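PDB 3X17: endoglucanase, which probably hydrolyses internal beta-1,4-glucosidic bonds of cellulose, as a glycoside hydrolase family 9 endoglucanase with an N-terminal Ig-like domain. Local coordinates for residues Trp232-Gln237 / Leu301-Gln306; Val424-Gly429 / Leu440-Leu445; Gly434-Ala439 / Leu466-Gly471. All coordinates share one frame; numbering follows the deposited sequence.

Contact 1: Trp232-Gln237 / Leu301-Gln306; sequences WLFRMQ and LAAAEQ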
loop_
_atom_site.group_PDB
_atom_site.type_symbol
_atom_site.label_atom_id
_atom_site.label_comp_id
_atom_site.label_asym_id
_atom_site.label_seq_id
_atom_site.Cartn_x
_atom_site.Cartn_y
_atom_site.Cartn_z
ATOM N N TRP A 232 -4.646 -10.655 15.721
ATOM C CA TRP A 232 -4.295 -9.545 16.592
ATOM C C TRP A 232 -5.425 -8.570 16.835
ATOM O O TRP A 232 -5.664 -8.176 17.969
ATOM C CB TRP A 232 -3.073 -8.806 16.075
ATOM C CG TRP A 232 -2.691 -7.750 17.018
ATOM C CD1 TRP A 232 -2.229 -7.921 18.294
ATOM C CD2 TRP A 232 -2.860 -6.337 16.840
ATOM N NE1 TRP A 232 -2.029 -6.703 18.890
ATOM C CE2 TRP A 232 -2.458 -5.717 18.043
ATOM C CE3 TRP A 232 -3.230 -5.535 15.759
ATOM C CZ2 TRP A 232 -2.452 -4.344 18.204
ATOM C CZ3 TRP A 232 -3.231 -4.155 15.926
ATOM C CH2 TRP A 232 -2.862 -3.580 17.146
ATOM N N LEU A 233 -6.160 -8.208 15.781
ATOM C CA LEU A 233 -7.436 -7.507 15.946
ATOM C C LEU A 233 -8.402 -8.145 16.964
ATOM O O LEU A 233 -9.034 -7.422 17.747
ATOM C CB LEU A 233 -8.150 -7.299 14.593
ATOM C CG LEU A 233 -7.457 -6.435 13.527
ATOM C CD1 LEU A 233 -8.436 -6.075 12.377
ATOM C CD2 LEU A 233 -6.807 -5.135 14.134
ATOM N N PHE A 234 -8.586 -9.472 16.911
ATOM C CA PHE A 234 -9.389 -10.150 17.926
ATOM C C PHE A 234 -8.914 -9.776 19.347
ATOM O O PHE A 234 -9.733 -9.481 20.219
ATOM C CB PHE A 234 -9.363 -11.688 17.770
ATOM C CG PHE A 234 -10.024 -12.195 16.511
ATOM C CD1 PHE A 234 -11.203 -11.615 16.028
ATOM C CD2 PHE A 234 -9.514 -13.317 15.860
ATOM C CE1 PHE A 234 -11.793 -12.086 14.848
ATOM C CE2 PHE A 234 -10.162 -13.861 14.743
ATOM C CZ PHE A 234 -11.289 -13.232 14.224
ATOM N N ARG A 235 -7.600 -9.791 19.572
ATOM C CA ARG A 235 -7.063 -9.545 20.930
ATOM C C ARG A 235 -7.276 -8.081 21.311
ATOM O O ARG A 235 -7.208 -7.728 22.491
ATOM C CB ARG A 235 -5.582 -9.932 21.013
ATOM C CG ARG A 235 -5.265 -11.395 20.578
ATOM C CD ARG A 235 -3.748 -11.670 20.476
ATOM N NE ARG A 235 -3.500 -12.978 19.871
ATOM C CZ ARG A 235 -3.004 -13.203 18.637
ATOM N NH1 ARG A 235 -2.428 -12.240 17.904
ATOM N NH2 ARG A 235 -2.984 -14.444 18.177
ATOM N N MET A 236 -7.474 -7.223 20.308
ATOM C CA MET A 236 -7.733 -5.793 20.531
ATOM C C MET A 236 -9.230 -5.483 20.708
ATOM O O MET A 236 -9.643 -4.312 20.756
ATOM C CB MET A 236 -7.166 -4.960 19.386
ATOM C CG MET A 236 -5.632 -4.881 19.344
ATOM S SD MET A 236 -4.925 -4.091 20.833
ATOM C CE MET A 236 -4.967 -2.327 20.374
ATOM N N GLN A 237 -10.038 -6.530 20.773
ATOM C CA GLN A 237 -11.460 -6.354 20.913
ATOM C C GLN A 237 -11.945 -6.636 22.333
ATOM O O GLN A 237 -11.693 -7.679 22.916
ATOM C CB GLN A 237 -12.267 -7.174 19.884
ATOM C CG GLN A 237 -13.737 -6.711 19.773
ATOM C CD GLN A 237 -14.598 -7.600 18.855
ATOM O OE1 GLN A 237 -14.332 -8.802 18.703
ATOM N NE2 GLN A 237 -15.647 -7.011 18.256
ATOM N N LEU A 301 -16.678 -13.730 11.702
ATOM C CA LEU A 301 -18.034 -13.214 11.503
ATOM C C LEU A 301 -18.632 -12.836 12.829
ATOM O O LEU A 301 -19.251 -11.786 12.939
ATOM C CB LEU A 301 -18.936 -14.216 10.776
ATOM C CG LEU A 301 -20.444 -13.906 10.741
ATOM C CD1 LEU A 301 -20.719 -12.596 10.011
ATOM C CD2 LEU A 301 -21.280 -15.085 10.145
ATOM N N ALA A 302 -18.384 -13.647 13.863
ATOM C CA ALA A 302 -18.947 -13.355 15.195
ATOM C C ALA A 302 -18.395 -12.049 15.729
ATOM O O ALA A 302 -19.138 -11.209 16.251
ATOM C CB ALA A 302 -18.680 -14.510 16.183
ATOM N N ALA A 303 -17.087 -11.869 15.564
ATOM C CA ALA A 303 -16.426 -10.662 16.004
ATOM C C ALA A 303 -17.011 -9.438 15.297
ATOM O O ALA A 303 -17.285 -8.414 15.931
ATOM C CB ALA A 303 -14.939 -10.765 15.732
ATOM N N ALA A 304 -17.159 -9.525 13.977
ATOM C CA ALA A 304 -17.697 -8.393 13.198
ATOM C C ALA A 304 -19.096 -8.031 13.689
ATOM O O ALA A 304 -19.447 -6.849 13.796
ATOM C CB ALA A 304 -17.725 -8.699 11.666
ATOM N N GLU A 305 -19.887 -9.053 13.986
ATOM C CA GLU A 305 -21.275 -8.871 14.422
ATOM C C GLU A 305 -21.367 -8.207 15.793
ATOM O O GLU A 305 -22.274 -7.409 16.043
ATOM C CB GLU A 305 -22.028 -10.214 14.428
ATOM C CG GLU A 305 -22.316 -10.750 13.026
ATOM C CD GLU A 305 -22.904 -12.174 13.012
ATOM O OE1 GLU A 305 -22.566 -12.989 13.898
ATOM O OE2 GLU A 305 -23.638 -12.504 12.058
ATOM N N GLN A 306 -20.417 -8.518 16.670
ATOM C CA GLN A 306 -20.424 -7.989 18.033
ATOM C C GLN A 306 -19.973 -6.522 17.999
ATOM O O GLN A 306 -20.571 -5.665 18.628
ATOM C CB GLN A 306 -19.493 -8.851 18.911
ATOM C CG GLN A 306 -19.386 -8.445 20.382
ATOM C CD GLN A 306 -20.743 -8.365 21.067
ATOM O OE1 GLN A 306 -21.553 -9.295 20.980
ATOM N NE2 GLN A 306 -21.031 -7.218 21.688
#
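Ala303 meets two quite different side chains, the ring of Phe234 and the amide of Gln237. Its methyl CB points toward 232-237 and meets the Phe234 ring obliquely, 3.5 Å from CE1. Roughly at right angles to that approach, Gln237 OE1 comes to 3.6 Å from Ala303 CB. Alanine suits this place, because its methyl is small enough to touch both ring and amide while the helix backbone stays within reach of NE2. Gln237 does the reaching. Its CG is anti to the backbone N (chi1 -165°) and the chain runs extended beyond it, a span that carries NE2 to 3.2 Å from Ala303 O. The bond is nearly straight, 164° at the hydrogen, and lies close to the Gln237 amide plane, although the donor is tilted 31° from the plane of the carbonyl. NE2 also donates to Gly241 O, so two backbone carbonyls fix the rotation of the amide. The contact joins the end of helix 221-235 and the residues just after it to the side of helix 294-312. Trp282 of helix 272-288 stacks on Phe234, Ala304 touches Leu347 of helix 337-351, and Met236 is hydrogen-bonded through its backbone to Tyr244 of strand 243-249.

Contact 2: Val424-Gly429 / Leu440-Leu445; sequences VPILAG and LAKGML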
loop_
_atom_site.group_PDB
_atom_site.type_symbol
_atom_site.label_atom_id
_atom_site.label_comp_id
_atom_site.label_asym_id
_atom_site.label_seq_id
_atom_site.Cartn_x
_atom_site.Cartn_y
_atom_site.Cartn_z
ATOM N N VAL A 424 2.790 9.571 -12.396
ATOM C CA VAL A 424 2.277 9.624 -11.017
ATOM C C VAL A 424 1.131 10.613 -10.938
ATOM O O VAL A 424 1.262 11.739 -11.392
ATOM C CB VAL A 424 3.385 9.986 -9.980
ATOM C CG1 VAL A 424 4.056 11.308 -10.321
ATOM C CG2 VAL A 424 2.788 10.057 -8.565
ATOM N N PRO A 425 -0.047 10.151 -10.493
ATOM C CA PRO A 425 -1.262 10.975 -10.542
ATOM C C PRO A 425 -1.345 11.966 -9.397
ATOM O O PRO A 425 -2.399 12.111 -8.764
ATOM C CB PRO A 425 -2.402 9.943 -10.471
ATOM C CG PRO A 425 -1.770 8.704 -9.904
ATOM C CD PRO A 425 -0.292 8.833 -9.888
ATOM N N ILE A 426 -0.275 12.734 -9.225
ATOM C CA ILE A 426 -0.177 13.664 -8.121
ATOM C C ILE A 426 0.508 14.930 -8.615
ATOM O O ILE A 426 1.579 14.867 -9.213
ATOM C CB ILE A 426 0.628 13.055 -6.943
ATOM C CG1 ILE A 426 -0.010 11.722 -6.512
ATOM C CG2 ILE A 426 0.667 14.027 -5.783
ATOM C CD1 ILE A 426 0.851 10.870 -5.561
ATOM N N LEU A 427 -0.128 16.077 -8.414
ATOM C CA LEU A 427 0.460 17.335 -8.895
ATOM C C LEU A 427 1.348 17.976 -7.829
ATOM O O LEU A 427 1.136 17.785 -6.614
ATOM C CB LEU A 427 -0.627 18.314 -9.332
ATOM C CG LEU A 427 -1.637 17.848 -10.393
ATOM C CD1 LEU A 427 -2.671 18.924 -10.629
ATOM C CD2 LEU A 427 -0.908 17.503 -11.700
ATOM N N ALA A 428 2.333 18.736 -8.296
ATOM C CA ALA A 428 3.133 19.603 -7.448
ATOM C C ALA A 428 2.274 20.427 -6.484
ATOM O O ALA A 428 1.242 20.973 -6.868
ATOM C CB ALA A 428 4.016 20.537 -8.308
ATOM N N GLY A 429 2.713 20.517 -5.233
ATOM C CA GLY A 429 1.901 21.131 -4.190
ATOM C C GLY A 429 1.040 20.107 -3.473
ATOM O O GLY A 429 0.491 20.392 -2.404
ATOM N N LEU A 440 -0.316 4.401 -5.656
ATOM C CA LEU A 440 -0.705 3.026 -5.902
ATOM C C LEU A 440 -2.185 2.826 -5.587
ATOM O O LEU A 440 -2.876 2.063 -6.273
ATOM C CB LEU A 440 0.175 2.068 -5.109
ATOM C CG LEU A 440 1.560 1.786 -5.707
ATOM C CD1 LEU A 440 2.452 1.190 -4.605
ATOM C CD2 LEU A 440 1.474 0.802 -6.899
ATOM N N ALA A 441 -2.679 3.510 -4.557
ATOM C CA ALA A 441 -4.096 3.451 -4.191
ATOM C C ALA A 441 -4.957 4.041 -5.315
ATOM O O ALA A 441 -6.083 3.598 -5.515
ATOM C CB ALA A 441 -4.349 4.218 -2.887
ATOM N N LYS A 442 -4.459 5.083 -5.979
ATOM C CA LYS A 442 -5.120 5.610 -7.175
ATOM C C LYS A 442 -5.039 4.649 -8.360
ATOM O O LYS A 442 -5.970 4.569 -9.161
ATOM C CB LYS A 442 -4.560 6.980 -7.576
ATOM C CG LYS A 442 -4.975 8.112 -6.660
ATOM C CD LYS A 442 -4.218 9.428 -7.024
ATOM C CE LYS A 442 -4.889 10.638 -6.327
ATOM N NZ LYS A 442 -4.246 11.953 -6.704
ATOM N N GLY A 443 -3.933 3.913 -8.450
ATOM C CA GLY A 443 -3.836 2.772 -9.336
ATOM C C GLY A 443 -4.956 1.781 -9.091
ATOM O O GLY A 443 -5.588 1.277 -10.029
ATOM N N MET A 444 -5.203 1.516 -7.815
ATOM C CA MET A 444 -6.302 0.648 -7.395
ATOM C C MET A 444 -7.675 1.170 -7.856
ATOM O O MET A 444 -8.470 0.394 -8.314
ATOM C CB MET A 444 -6.287 0.432 -5.870
ATOM C CG MET A 444 -7.296 -0.620 -5.376
ATOM S SD MET A 444 -7.513 -0.542 -3.577
ATOM C CE MET A 444 -5.887 -1.009 -3.003
ATOM N N LEU A 445 -7.944 2.468 -7.769
ATOM C CA LEU A 445 -9.228 2.970 -8.280
ATOM C C LEU A 445 -9.374 2.813 -9.796
ATOM O O LEU A 445 -10.464 2.475 -10.280
ATOM C CB LEU A 445 -9.528 4.416 -7.862
ATOM C CG LEU A 445 -9.417 4.770 -6.374
ATOM C CD1 LEU A 445 -9.613 6.263 -6.198
ATOM C CD2 LEU A 445 -10.377 3.962 -5.506
#
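Beyond CG the Lys442 chain is extended, while chi1 of -73° sets CG beside the backbone N; together these torsions send the side chain off its helix and along Pro425. The two side chains lie alongside each other, running opposite ways, and Lys442 CD lies 3.8 Å from Pro425 CG. At the far end Lys442 NZ donates to Pro425 O at 2.8 Å. The ammonium group lies nearly along the C=O axis, with a C=O...N angle of 160°. Ile426 CG1, 4.2 Å from Lys442 NZ, adds an apolar neighbour close to the charge.

Pro425 is the centre of an inverse gamma turn, closed by a weak bond from Ile426 N to Val424 O. Proline suits the centre of such a turn, since its ring already restricts phi to about the value required, and here the same ring gives the lysine methylenes a surface to lie on. Val413 of helix 396-418 touches both Pro425 and Lys442, so helix 396-418 covers the place where the loop meets helix 435-452.

With an alanine here instead of Lys442, Pro425 O would probably lose its ammonium donor and a gap would open beside the proline ring. Lysine thus serves this place in two ways, with methylenes for the apolar surface and a charge for the carbonyl. Glu438, one turn earlier, makes only a long, weak ion pair with NZ, and the short bond to Pro425 O probably leaves that carbonyl polarised by the positive charge.

Contact 3: Gly434-Ala439 / Leu466-Gly471; sequences GSNKEA and LDYVLG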
loop_
_atom_site.group_PDB
_atom_site.type_symbol
_atom_site.label_atom_id
_atom_site.label_comp_id
_atom_site.label_asym_id
_atom_site.label_seq_id
_atom_site.Cartn_x
_atom_site.Cartn_y
_atom_site.Cartn_z
ATOM N N GLY A 434 3.490 9.690 2.441
ATOM C CA GLY A 434 2.845 8.515 1.856
ATOM C C GLY A 434 2.402 8.702 0.404
ATOM O O GLY A 434 1.569 7.941 -0.107
ATOM N N SER A 435 2.982 9.677 -0.287
ATOM C CA SER A 435 2.639 9.894 -1.676
ATOM C C SER A 435 2.740 8.634 -2.551
ATOM O O SER A 435 1.917 8.428 -3.427
ATOM C CB SER A 435 3.445 11.051 -2.271
ATOM O OG SER A 435 4.768 10.631 -2.514
ATOM N N ASN A 436 3.747 7.799 -2.320
ATOM C CA ASN A 436 3.817 6.532 -3.029
ATOM C C ASN A 436 2.577 5.665 -2.833
ATOM O O ASN A 436 2.038 5.083 -3.775
ATOM C CB ASN A 436 5.056 5.763 -2.598
ATOM C CG ASN A 436 6.330 6.367 -3.160
ATOM O OD1 ASN A 436 6.279 7.255 -4.010
ATOM N ND2 ASN A 436 7.473 5.889 -2.693
ATOM N N LYS A 437 2.111 5.586 -1.600
ATOM C CA LYS A 437 0.940 4.784 -1.300
ATOM C C LYS A 437 -0.286 5.343 -2.040
ATOM O O LYS A 437 -1.084 4.600 -2.637
ATOM C CB LYS A 437 0.710 4.764 0.215
ATOM C CG LYS A 437 -0.547 3.990 0.658
ATOM C CD LYS A 437 -1.746 4.889 0.652
ATOM C CE LYS A 437 -1.586 6.025 1.687
ATOM N NZ LYS A 437 -2.944 6.392 2.275
ATOM N N GLU A 438 -0.428 6.657 -1.987
ATOM C CA GLU A 438 -1.497 7.383 -2.673
ATOM C C GLU A 438 -1.498 7.142 -4.195
ATOM O O GLU A 438 -2.563 6.922 -4.790
ATOM C CB GLU A 438 -1.395 8.894 -2.348
ATOM C CG GLU A 438 -2.417 9.759 -3.065
ATOM C CD GLU A 438 -2.334 11.245 -2.696
ATOM O OE1 GLU A 438 -1.887 11.584 -1.570
ATOM O OE2 GLU A 438 -2.791 12.069 -3.515
ATOM N N ALA A 439 -0.308 7.104 -4.800
ATOM C CA ALA A 439 -0.175 6.742 -6.220
ATOM C C ALA A 439 -0.761 5.360 -6.453
ATOM O O ALA A 439 -1.533 5.147 -7.401
ATOM C CB ALA A 439 1.275 6.752 -6.646
ATOM N N LEU A 466 3.212 1.190 -10.693
ATOM C CA LEU A 466 4.331 0.284 -10.482
ATOM C C LEU A 466 5.627 0.777 -11.129
ATOM O O LEU A 466 6.662 0.787 -10.473
ATOM C CB LEU A 466 3.991 -1.132 -10.931
ATOM C CG LEU A 466 2.868 -1.854 -10.186
ATOM C CD1 LEU A 466 2.435 -3.081 -10.967
ATOM C CD2 LEU A 466 3.383 -2.327 -8.821
ATOM N N ASP A 467 5.595 1.173 -12.401
ATOM C CA ASP A 467 6.815 1.695 -13.040
ATOM C C ASP A 467 7.393 2.846 -12.233
ATOM O O ASP A 467 8.609 2.993 -12.136
ATOM C CB ASP A 467 6.590 2.169 -14.496
ATOM C CG ASP A 467 6.145 1.031 -15.447
ATOM O OD1 ASP A 467 6.503 -0.168 -15.235
ATOM O OD2 ASP A 467 5.488 1.359 -16.462
ATOM N N TYR A 468 6.508 3.709 -11.748
ATOM C CA TYR A 468 6.920 4.923 -11.064
ATOM C C TYR A 468 7.625 4.634 -9.729
ATOM O O TYR A 468 8.717 5.159 -9.479
ATOM C CB TYR A 468 5.733 5.861 -10.845
ATOM C CG TYR A 468 6.041 6.986 -9.879
ATOM C CD1 TYR A 468 6.665 8.156 -10.316
ATOM C CD2 TYR A 468 5.605 6.934 -8.555
ATOM C CE1 TYR A 468 6.941 9.193 -9.422
ATOM C CE2 TYR A 468 5.829 7.988 -7.682
ATOM C CZ TYR A 468 6.520 9.102 -8.111
ATOM O OH TYR A 468 6.803 10.120 -7.216
ATOM N N VAL A 469 7.065 3.723 -8.927
ATOM C CA VAL A 469 7.689 3.412 -7.643
ATOM C C VAL A 469 8.909 2.531 -7.831
ATOM O O VAL A 469 9.668 2.315 -6.874
ATOM C CB VAL A 469 6.739 2.751 -6.594
ATOM C CG1 VAL A 469 5.562 3.666 -6.215
ATOM C CG2 VAL A 469 6.280 1.378 -7.053
ATOM N N LEU A 470 9.107 2.029 -9.052
ATOM C CA LEU A 470 10.219 1.140 -9.306
ATOM C C LEU A 470 11.260 1.751 -10.222
ATOM O O LEU A 470 12.088 1.037 -10.782
ATOM C CB LEU A 470 9.750 -0.229 -9.834
ATOM C CG LEU A 470 9.046 -1.094 -8.786
ATOM C CD1 LEU A 470 8.415 -2.326 -9.445
ATOM C CD2 LEU A 470 10.022 -1.553 -7.702
ATOM N N GLY A 471 11.214 3.073 -10.373
ATOM C CA GLY A 471 12.342 3.800 -10.967
ATOM C C GLY A 471 11.989 4.777 -12.081
ATOM O O GLY A 471 12.857 5.542 -12.546
HETATM O O HOH W 1 5.497 9.752 -4.864
#
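Asn436 and Val469 are the residues whose CA atoms come nearest, 6.8 Å apart, where the first turn of helix 435-452 faces the last turn of helix 456-469. The catalytic domain is an (alpha/alpha)6 barrel, and these two consecutive helices are probably part of it. Gly434 holds the N-cap position and its carbonyl accepts from Glu438 N; its positive phi would jam a side chain against the preceding carbonyl, which explains the glycine. At the other end Leu470 is the first residue to leave helical geometry, and Gly471, also at positive phi, follows, for the same reason a glycine.

Between the helices Asn436 is the central side chain. With CG beside its backbone N (chi1 -73°), the amide swings toward 466-471, and its plane stands 84° from the Tyr468 ring. Asn436 OD1 lies 3.8 Å from Tyr468 CE2, while its amide carbon CG passes Val469 CG1 at 4.1 Å. Valine offers a compact branched surface against one part of the amide, and tyrosine adds both an apolar ring and a hydroxyl. An asparagine can serve this buried place because both ends of its amide are bonded: ND2 donates to Val508 O, and OD1 is met by a water.

That water joins all three polar side chains. It donates to Asn436 OD1 at 2.8 Å and to Ser435 OG at 2.6 Å, while Ser435 OG is also bonded to Pro511 O. Its third partner is Tyr468 OH, 2.7 Å away, with the water oxygen at the ring's edge and in its plane.

In the fold
All six segments fall within the glycosyl hydrolase family 9 range. From the N terminus, contact 1 comes first, closing a long excursion that includes helix 272-288, and tying the end of helix 221-235 to helix 294-312. It is complete before the others begin, across the chain's centre from contact 2 and about 33 Å from each, centre to centre. Contact 2 then closes a short loop, returning 424-429 to helix 435-452. Contact 3 opens inside that loop and ends beyond it, on helix 456-469, so contacts 2 and 3 cross. Sharing helix 435-452, they touch directly: Ile426 CD1 packs on Ser435 O, and Val424 CB on Tyr468 CE1. The loop is thus packed against both helices.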